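Local coordinates for uncharacterized protein VP1736 (Vibrio parahaemolyticus, PDB 3LXQ), which is of unknown function but carries a sulfatase-family domain of the alkaline phosphatase superfamily, at residues Glu42-Lys47 / Pro146-Ala151; Gln51-Leu56 / Asn431-Ser436. All blocks are in the same frame, centred on the assembly; numbering follows the deposited sequence.

Interaction 1 (Glu42-Lys47 / Pro146-Ala151)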
ATOM      1  N   GLU A  42      19.747   9.905  -9.437  1.00 56.88           N
ATOM      2  CA  GLU A  42      20.457  10.833 -10.318  1.00 58.39           C
ATOM      3  C   GLU A  42      21.320  10.094 -11.349  1.00 59.21           C
ATOM      4  O   GLU A  42      21.313  10.445 -12.528  1.00 59.14           O
ATOM      5  CB  GLU A  42      21.304  11.818  -9.510  1.00 62.77           C
ATOM      6  CG  GLU A  42      20.617  13.158  -9.229  1.00 63.40           C
ATOM      7  CD  GLU A  42      21.585  14.342  -9.282  1.00 70.23           C
ATOM      8  OE1 GLU A  42      21.587  15.166  -8.340  1.00 72.95           O
ATOM      9  OE2 GLU A  42      22.350  14.454 -10.266  1.00 73.68           O
ATOM     10  N   GLN A  43      22.020   9.051 -10.901  1.00 60.82           N
ATOM     11  CA  GLN A  43      22.924   8.264 -11.751  1.00 62.63           C
ATOM     12  C   GLN A  43      22.220   7.519 -12.894  1.00 58.97           C
ATOM     13  O   GLN A  43      22.839   7.248 -13.924  1.00 60.68           O
ATOM     14  CB  GLN A  43      23.736   7.273 -10.902  1.00 66.13           C
ATOM     15  N   PHE A  44      20.938   7.193 -12.718  1.00 55.16           N
ATOM     16  CA  PHE A  44      20.201   6.389 -13.705  1.00 52.74           C
ATOM     17  C   PHE A  44      19.404   7.213 -14.711  1.00 51.81           C
ATOM     18  O   PHE A  44      19.332   6.865 -15.892  1.00 52.08           O
ATOM     19  CB  PHE A  44      19.230   5.422 -13.015  1.00 51.25           C
ATOM     20  CG  PHE A  44      19.891   4.353 -12.207  1.00 53.27           C
ATOM     21  CD1 PHE A  44      20.491   3.256 -12.831  1.00 53.98           C
ATOM     22  CD2 PHE A  44      19.890   4.418 -10.817  1.00 55.44           C
ATOM     23  CE1 PHE A  44      21.096   2.249 -12.084  1.00 56.91           C
ATOM     24  CE2 PHE A  44      20.496   3.412 -10.056  1.00 58.93           C
ATOM     25  CZ  PHE A  44      21.100   2.325 -10.695  1.00 59.69           C
ATOM     26  N   TYR A  45      18.791   8.289 -14.225  1.00 51.57           N
ATOM     27  CA  TYR A  45      17.760   9.017 -14.979  1.00 51.55           C
ATOM     28  C   TYR A  45      18.194  10.406 -15.441  1.00 54.24           C
ATOM     29  O   TYR A  45      17.502  11.050 -16.237  1.00 55.75           O
ATOM     30  CB  TYR A  45      16.483   9.146 -14.133  1.00 50.51           C
ATOM     31  CG  TYR A  45      15.943   7.844 -13.577  1.00 49.69           C
ATOM     32  CD1 TYR A  45      15.890   6.687 -14.364  1.00 49.41           C
ATOM     33  CD2 TYR A  45      15.444   7.779 -12.274  1.00 50.30           C
ATOM     34  CE1 TYR A  45      15.384   5.490 -13.855  1.00 49.77           C
ATOM     35  CE2 TYR A  45      14.929   6.580 -11.753  1.00 51.34           C
ATOM     36  CZ  TYR A  45      14.901   5.442 -12.550  1.00 51.09           C
ATOM     37  OH  TYR A  45      14.400   4.259 -12.049  1.00 53.15           O
ATOM     38  N   GLY A  46      19.328  10.869 -14.925  1.00 56.12           N
ATOM     39  CA  GLY A  46      19.818  12.212 -15.225  1.00 59.98           C
ATOM     40  C   GLY A  46      19.635  13.166 -14.063  1.00 59.90           C
ATOM     41  O   GLY A  46      18.833  12.923 -13.159  1.00 56.91           O
ATOM     42  N   LYS A  47      20.389  14.258 -14.101  1.00 64.24           N
ATOM     43  CA  LYS A  47      20.336  15.300 -13.082  1.00 65.21           C
ATOM     44  C   LYS A  47      19.104  16.186 -13.260  1.00 64.41           C
ATOM     45  O   LYS A  47      18.516  16.232 -14.341  1.00 65.09           O
ATOM     46  CB  LYS A  47      21.608  16.155 -13.141  1.00 71.65           C
ATOM     47  N   PRO A 146       8.773   5.574  -4.578  1.00 25.15           N
ATOM     48  CA  PRO A 146       9.812   4.579  -4.853  1.00 26.18           C
ATOM     49  C   PRO A 146      11.126   5.167  -5.375  1.00 27.79           C
ATOM     50  O   PRO A 146      11.170   6.312  -5.834  1.00 29.19           O
ATOM     51  CB  PRO A 146       9.163   3.684  -5.923  1.00 25.98           C
ATOM     52  CG  PRO A 146       8.208   4.608  -6.650  1.00 25.23           C
ATOM     53  CD  PRO A 146       7.775   5.670  -5.652  1.00 25.26           C
ATOM     54  N   SER A 147      12.193   4.379  -5.287  1.00 29.18           N
ATOM     55  CA  SER A 147      13.480   4.731  -5.876  1.00 30.56           C
ATOM     56  C   SER A 147      14.016   3.481  -6.542  1.00 31.40           C
ATOM     57  O   SER A 147      13.388   2.422  -6.428  1.00 30.59           O
ATOM     58  CB  SER A 147      14.457   5.266  -4.804  1.00 31.88           C
ATOM     59  OG  SER A 147      14.924   4.245  -3.933  1.00 32.80           O
ATOM     60  N   PRO A 148      15.154   3.588  -7.260  1.00 33.39           N
ATOM     61  CA  PRO A 148      15.849   2.398  -7.775  1.00 34.69           C
ATOM     62  C   PRO A 148      16.486   1.594  -6.656  1.00 35.20           C
ATOM     63  O   PRO A 148      16.966   0.492  -6.896  1.00 36.49           O
ATOM     64  CB  PRO A 148      16.954   2.989  -8.660  1.00 37.36           C
ATOM     65  CG  PRO A 148      16.498   4.333  -8.980  1.00 36.95           C
ATOM     66  CD  PRO A 148      15.745   4.820  -7.794  1.00 34.73           C
ATOM     67  N   SER A 149      16.509   2.159  -5.450  1.00 34.68           N
ATOM     68  CA  SER A 149      17.056   1.481  -4.287  1.00 35.50           C
ATOM     69  C   SER A 149      15.981   0.654  -3.616  1.00 33.86           C
ATOM     70  O   SER A 149      14.815   0.639  -4.050  1.00 32.41           O
ATOM     71  CB  SER A 149      17.610   2.493  -3.275  1.00 36.50           C
ATOM     72  OG  SER A 149      18.780   3.102  -3.769  1.00 38.55           O
ATOM     73  N   ARG A 150      16.371  -0.015  -2.536  1.00 34.62           N
ATOM     74  CA  ARG A 150      15.436  -0.792  -1.735  1.00 33.71           C
ATOM     75  C   ARG A 150      14.506   0.160  -0.991  1.00 31.49           C
ATOM     76  O   ARG A 150      14.869   1.298  -0.700  1.00 31.03           O
ATOM     77  CB  ARG A 150      16.195  -1.693  -0.758  1.00 35.91           C
ATOM     78  CG  ARG A 150      17.264  -2.561  -1.424  1.00 40.40           C
ATOM     79  CD  ARG A 150      18.031  -3.458  -0.445  1.00 47.16           C
ATOM     80  NE  ARG A 150      18.539  -2.759   0.741  1.00 51.73           N
ATOM     81  CZ  ARG A 150      19.706  -2.114   0.821  1.00 55.39           C
ATOM     82  NH1 ARG A 150      20.511  -2.041  -0.233  1.00 57.81           N
ATOM     83  NH2 ARG A 150      20.067  -1.526   1.965  1.00 56.03           N
ATOM     84  N   ALA A 151      13.291  -0.300  -0.703  1.00 29.94           N
ATOM     85  CA  ALA A 151      12.404   0.431   0.213  1.00 28.44           C
ATOM     86  C   ALA A 151      13.111   0.805   1.529  1.00 29.67           C
ATOM     87  O   ALA A 151      14.027   0.106   1.978  1.00 30.72           O
ATOM     88  CB  ALA A 151      11.181  -0.400   0.498  1.00 27.58           C
TER

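Interaction 2 (Gln51-Leu56 / Asn431-Ser436)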
ATOM      1  N   GLN A  51      15.308  22.678  -7.000  1.00 58.44           N
ATOM      2  CA  GLN A  51      14.198  23.615  -7.109  1.00 55.71           C
ATOM      3  C   GLN A  51      13.187  23.193  -8.167  1.00 51.61           C
ATOM      4  O   GLN A  51      12.011  23.024  -7.853  1.00 47.91           O
ATOM      5  CB  GLN A  51      14.713  25.020  -7.424  1.00 59.17           C
ATOM      6  CG  GLN A  51      13.673  26.102  -7.215  1.00 58.39           C
ATOM      7  CD  GLN A  51      13.694  26.666  -5.802  1.00 62.17           C
ATOM      8  OE1 GLN A  51      14.013  27.842  -5.598  1.00 63.95           O
ATOM      9  NE2 GLN A  51      13.367  25.828  -4.820  1.00 61.52           N
ATOM     10  N   LYS A  52      13.646  23.035  -9.410  1.00 53.15           N
ATOM     11  CA  LYS A  52      12.791  22.568 -10.501  1.00 50.76           C
ATOM     12  C   LYS A  52      12.082  21.242 -10.141  1.00 48.02           C
ATOM     13  O   LYS A  52      10.870  21.103 -10.325  1.00 43.95           O
ATOM     14  CB  LYS A  52      13.591  22.425 -11.808  1.00 53.55           C
ATOM     15  CG  LYS A  52      12.760  21.906 -12.979  1.00 51.47           C
ATOM     16  CD  LYS A  52      13.532  21.841 -14.274  1.00 55.44           C
ATOM     17  CE  LYS A  52      12.698  21.132 -15.336  1.00 54.12           C
ATOM     18  NZ  LYS A  52      13.417  21.015 -16.636  1.00 59.26           N
HETATM   19  N   MSE A  53      12.848  20.296  -9.604  1.00 50.25           N
HETATM   20  CA  MSE A  53      12.337  18.996  -9.190  1.00 49.02           C
HETATM   21  C   MSE A  53      11.242  19.103  -8.111  1.00 45.46           C
HETATM   22  O   MSE A  53      10.120  18.593  -8.301  1.00 42.01           O
HETATM   23  CB  MSE A  53      13.514  18.098  -8.756  1.00 53.58           C
HETATM   24  CG  MSE A  53      13.168  16.641  -8.500  1.00 55.94           C
HETATM   25 SE   MSE A  53      12.633  16.356  -6.636  1.00 65.94          SE
HETATM   26  CE  MSE A  53      14.415  16.308  -5.855  1.00 65.09           C
ATOM     27  N   LEU A  54      11.551  19.774  -7.001  1.00 46.05           N
ATOM     28  CA  LEU A  54      10.580  19.956  -5.926  1.00 43.76           C
ATOM     29  C   LEU A  54       9.303  20.651  -6.387  1.00 41.29           C
ATOM     30  O   LEU A  54       8.206  20.300  -5.945  1.00 38.42           O
ATOM     31  CB  LEU A  54      11.174  20.739  -4.752  1.00 46.61           C
ATOM     32  CG  LEU A  54      11.786  20.010  -3.552  1.00 49.08           C
ATOM     33  CD1 LEU A  54      11.421  18.524  -3.533  1.00 47.21           C
ATOM     34  CD2 LEU A  54      13.289  20.195  -3.509  1.00 54.09           C
ATOM     35  N   ASP A  55       9.446  21.648  -7.258  1.00 42.18           N
ATOM     36  CA  ASP A  55       8.287  22.383  -7.741  1.00 40.42           C
ATOM     37  C   ASP A  55       7.356  21.473  -8.517  1.00 37.80           C
ATOM     38  O   ASP A  55       6.143  21.502  -8.304  1.00 35.91           O
ATOM     39  CB  ASP A  55       8.704  23.604  -8.580  1.00 42.15           C
ATOM     40  CG  ASP A  55       9.292  24.713  -7.737  1.00 45.51           C
ATOM     41  OD1 ASP A  55       9.186  24.645  -6.491  1.00 47.25           O
ATOM     42  OD2 ASP A  55       9.865  25.656  -8.320  1.00 47.75           O
ATOM     43  N   LEU A  56       7.928  20.638  -9.381  1.00 38.38           N
ATOM     44  CA  LEU A  56       7.130  19.737 -10.186  1.00 37.15           C
ATOM     45  C   LEU A  56       6.509  18.638  -9.330  1.00 35.77           C
ATOM     46  O   LEU A  56       5.400  18.193  -9.623  1.00 34.87           O
ATOM     47  CB  LEU A  56       7.948  19.144 -11.337  1.00 38.87           C
ATOM     48  CG  LEU A  56       8.357  20.142 -12.427  1.00 41.33           C
ATOM     49  CD1 LEU A  56       9.397  19.513 -13.342  1.00 43.38           C
ATOM     50  CD2 LEU A  56       7.141  20.641 -13.228  1.00 39.50           C
ATOM     51  N   ASN A 431       9.316  13.197 -10.346  1.00 32.83           N
ATOM     52  CA  ASN A 431       8.781  12.216  -9.406  1.00 31.33           C
ATOM     53  C   ASN A 431       9.654  10.953  -9.247  1.00 30.93           C
ATOM     54  O   ASN A 431       9.730  10.385  -8.159  1.00 30.65           O
ATOM     55  CB  ASN A 431       7.330  11.884  -9.747  1.00 29.91           C
ATOM     56  CG  ASN A 431       6.367  12.971  -9.288  1.00 31.63           C
ATOM     57  OD1 ASN A 431       6.108  13.130  -8.087  1.00 32.70           O
ATOM     58  ND2 ASN A 431       5.829  13.720 -10.236  1.00 31.93           N
ATOM     59  N   ALA A 432      10.323  10.545 -10.328  1.00 31.53           N
ATOM     60  CA  ALA A 432      11.313   9.463 -10.297  1.00 31.61           C
ATOM     61  C   ALA A 432      12.468   9.747  -9.334  1.00 32.10           C
ATOM     62  O   ALA A 432      13.011   8.830  -8.722  1.00 32.28           O
ATOM     63  CB  ALA A 432      11.876   9.219 -11.700  1.00 32.45           C
ATOM     64  N   LEU A 433      12.853  11.016  -9.231  1.00 33.08           N
ATOM     65  CA  LEU A 433      14.021  11.431  -8.457  1.00 33.45           C
ATOM     66  C   LEU A 433      13.742  11.712  -6.991  1.00 32.73           C
ATOM     67  O   LEU A 433      14.673  11.742  -6.174  1.00 33.07           O
ATOM     68  CB  LEU A 433      14.618  12.698  -9.068  1.00 36.18           C
ATOM     69  CG  LEU A 433      15.242  12.610 -10.452  1.00 38.13           C
ATOM     70  CD1 LEU A 433      15.564  14.010 -10.960  1.00 41.64           C
ATOM     71  CD2 LEU A 433      16.496  11.744 -10.421  1.00 40.59           C
ATOM     72  N   PHE A 434      12.477  11.952  -6.659  1.00 30.53           N
ATOM     73  CA  PHE A 434      12.157  12.557  -5.363  1.00 30.72           C
ATOM     74  C   PHE A 434      12.595  11.715  -4.161  1.00 30.30           C
ATOM     75  O   PHE A 434      13.323  12.208  -3.298  1.00 31.68           O
ATOM     76  CB  PHE A 434      10.669  12.940  -5.258  1.00 29.41           C
ATOM     77  CG  PHE A 434      10.265  13.387  -3.882  1.00 30.49           C
ATOM     78  CD1 PHE A 434      10.714  14.598  -3.374  1.00 30.14           C
ATOM     79  CD2 PHE A 434       9.459  12.586  -3.085  1.00 30.18           C
ATOM     80  CE1 PHE A 434      10.359  15.011  -2.105  1.00 31.22           C
ATOM     81  CE2 PHE A 434       9.101  12.990  -1.806  1.00 33.01           C
ATOM     82  CZ  PHE A 434       9.554  14.213  -1.312  1.00 31.75           C
ATOM     83  N   ALA A 435      12.161  10.457  -4.110  1.00 29.12           N
ATOM     84  CA  ALA A 435      12.455   9.591  -2.975  1.00 29.71           C
ATOM     85  C   ALA A 435      13.955   9.440  -2.758  1.00 31.08           C
ATOM     86  O   ALA A 435      14.431   9.514  -1.617  1.00 32.80           O
ATOM     87  CB  ALA A 435      11.804   8.239  -3.133  1.00 29.06           C
ATOM     88  N   SER A 436      14.689   9.251  -3.852  1.00 40.71           N
ATOM     89  CA  SER A 436      16.145   9.142  -3.816  1.00 44.00           C
ATOM     90  C   SER A 436      16.795  10.393  -3.195  1.00 44.76           C
ATOM     91  O   SER A 436      17.686  10.283  -2.357  1.00 45.75           O
ATOM     92  CB  SER A 436      16.675   8.877  -5.217  1.00 46.55           C
ATOM     93  OG  SER A 436      18.081   8.779  -5.225  1.00 51.61           O
TER

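Interaction 1 (Glu42-Lys47 / Pro146-Ala151)
P148 reaches into the angle between two aromatic side chains, F44 and Y45, at the C-terminal end of the short helix 41-45. Its CB lies 3.8 Å from CE2 of F44, while its CG touches both aromatics, 3.9 Å from CD2 of F44 and 3.7 Å from OH of Y45. The contact is apolar packing, and no hydrogen bond joins the two segments.

The two aromatic residues place CG anti to the carbonyl carbon (chi1 -66° for F44 and -53° for Y45), which sends neighbouring rings out from the helix end toward the loop. F44 and P148 slide past one another in opposite directions, whereas Y45 and P148 approach from opposite directions. Within the pair, CB of F44 sits 3.8 Å above one face of the Y45 ring, near its rim, and probably helps to limit how that ring can turn. Phenylalanine suits a partly exposed place with apolar neighbours, P148 here and P399 nearby. Tyrosine suits the more buried one because its hydroxyl, while touching the proline, is also hydrogen-bonded to O of K384 and NE2 of Q381, which satisfies the polar tip.

Proline offers a compact, rigid hydrocarbon surface, and the loop holds it between two serines: OG of S147 accepts a hydrogen bond from N of S149, 3.0 Å long. Just past the helix, at G46, phi is 106°; there a CB would press against the carbonyl O of Y45, so glycine fits. An ST turn thus presents its central proline to the end of a helix, joining the first modelled helix to a loop of the sulfatase-family region.

Interaction 2 (Gln51-Leu56 / Asn431-Ser436)
M53, modelled as selenomethionine, extends from helix 50-61 toward L433 and F434 on helix 422-441. Its CB points at the partner helix, and CG, anti to the backbone N (chi1 -171°), meets CB of L433 at 4.2 Å. There the chain bends, and a second bend follows about the bond from CG to selenium. The first brings SE over the backbone of F434, 4.0 Å from its CA and 4.2 Å from its CB, and to the edge of the phenyl ring, 4.2 Å from CD1. Because SE lies near the ring plane, it touches the rim and not the pi face. The side chain as a whole also touches M48 and K437. An unbranched, flexible side chain suits this place, since it can follow the uneven surface made by a leucine and a phenylalanine.

The short helical segments pass each other steeply, at -106°, with their axes 9.4 Å apart; such helix-helix packing fastens the first two modelled helices to the C-terminal helix that follows the five-stranded antiparallel sheet.

With CG anti to the backbone N (chi1 172°), the F434 ring offers its CD1-CE1 edge to M53 and L54, crossing both side chains at about a right angle. V57, a turn further along helix 50-61, also touches F434. L54 starts off to one side, but its CD1 swings in to 3.9 Å from CE1 of F434, again near the ring plane.

The two contacts lie side by side, their centres about 11 Å apart, on the same side of the chain's centre and about 20 and 21 Å from it. Helices 41-45 and 50-61, at the start of the model, are consecutive and supply one segment to each contact; their partners come from a loop of the sulfatase-family region and from the C-terminal helix. Direct packing joins them: O of P146 lies 3.4 Å from CB of A435, CD2 of Y45 3.9 Å from CB of A432, and O of G46 3.8 Å from CD2 of L433. Helix 422-441 thus meets both segments of interaction 1 while receiving helix 50-61 in interaction 2.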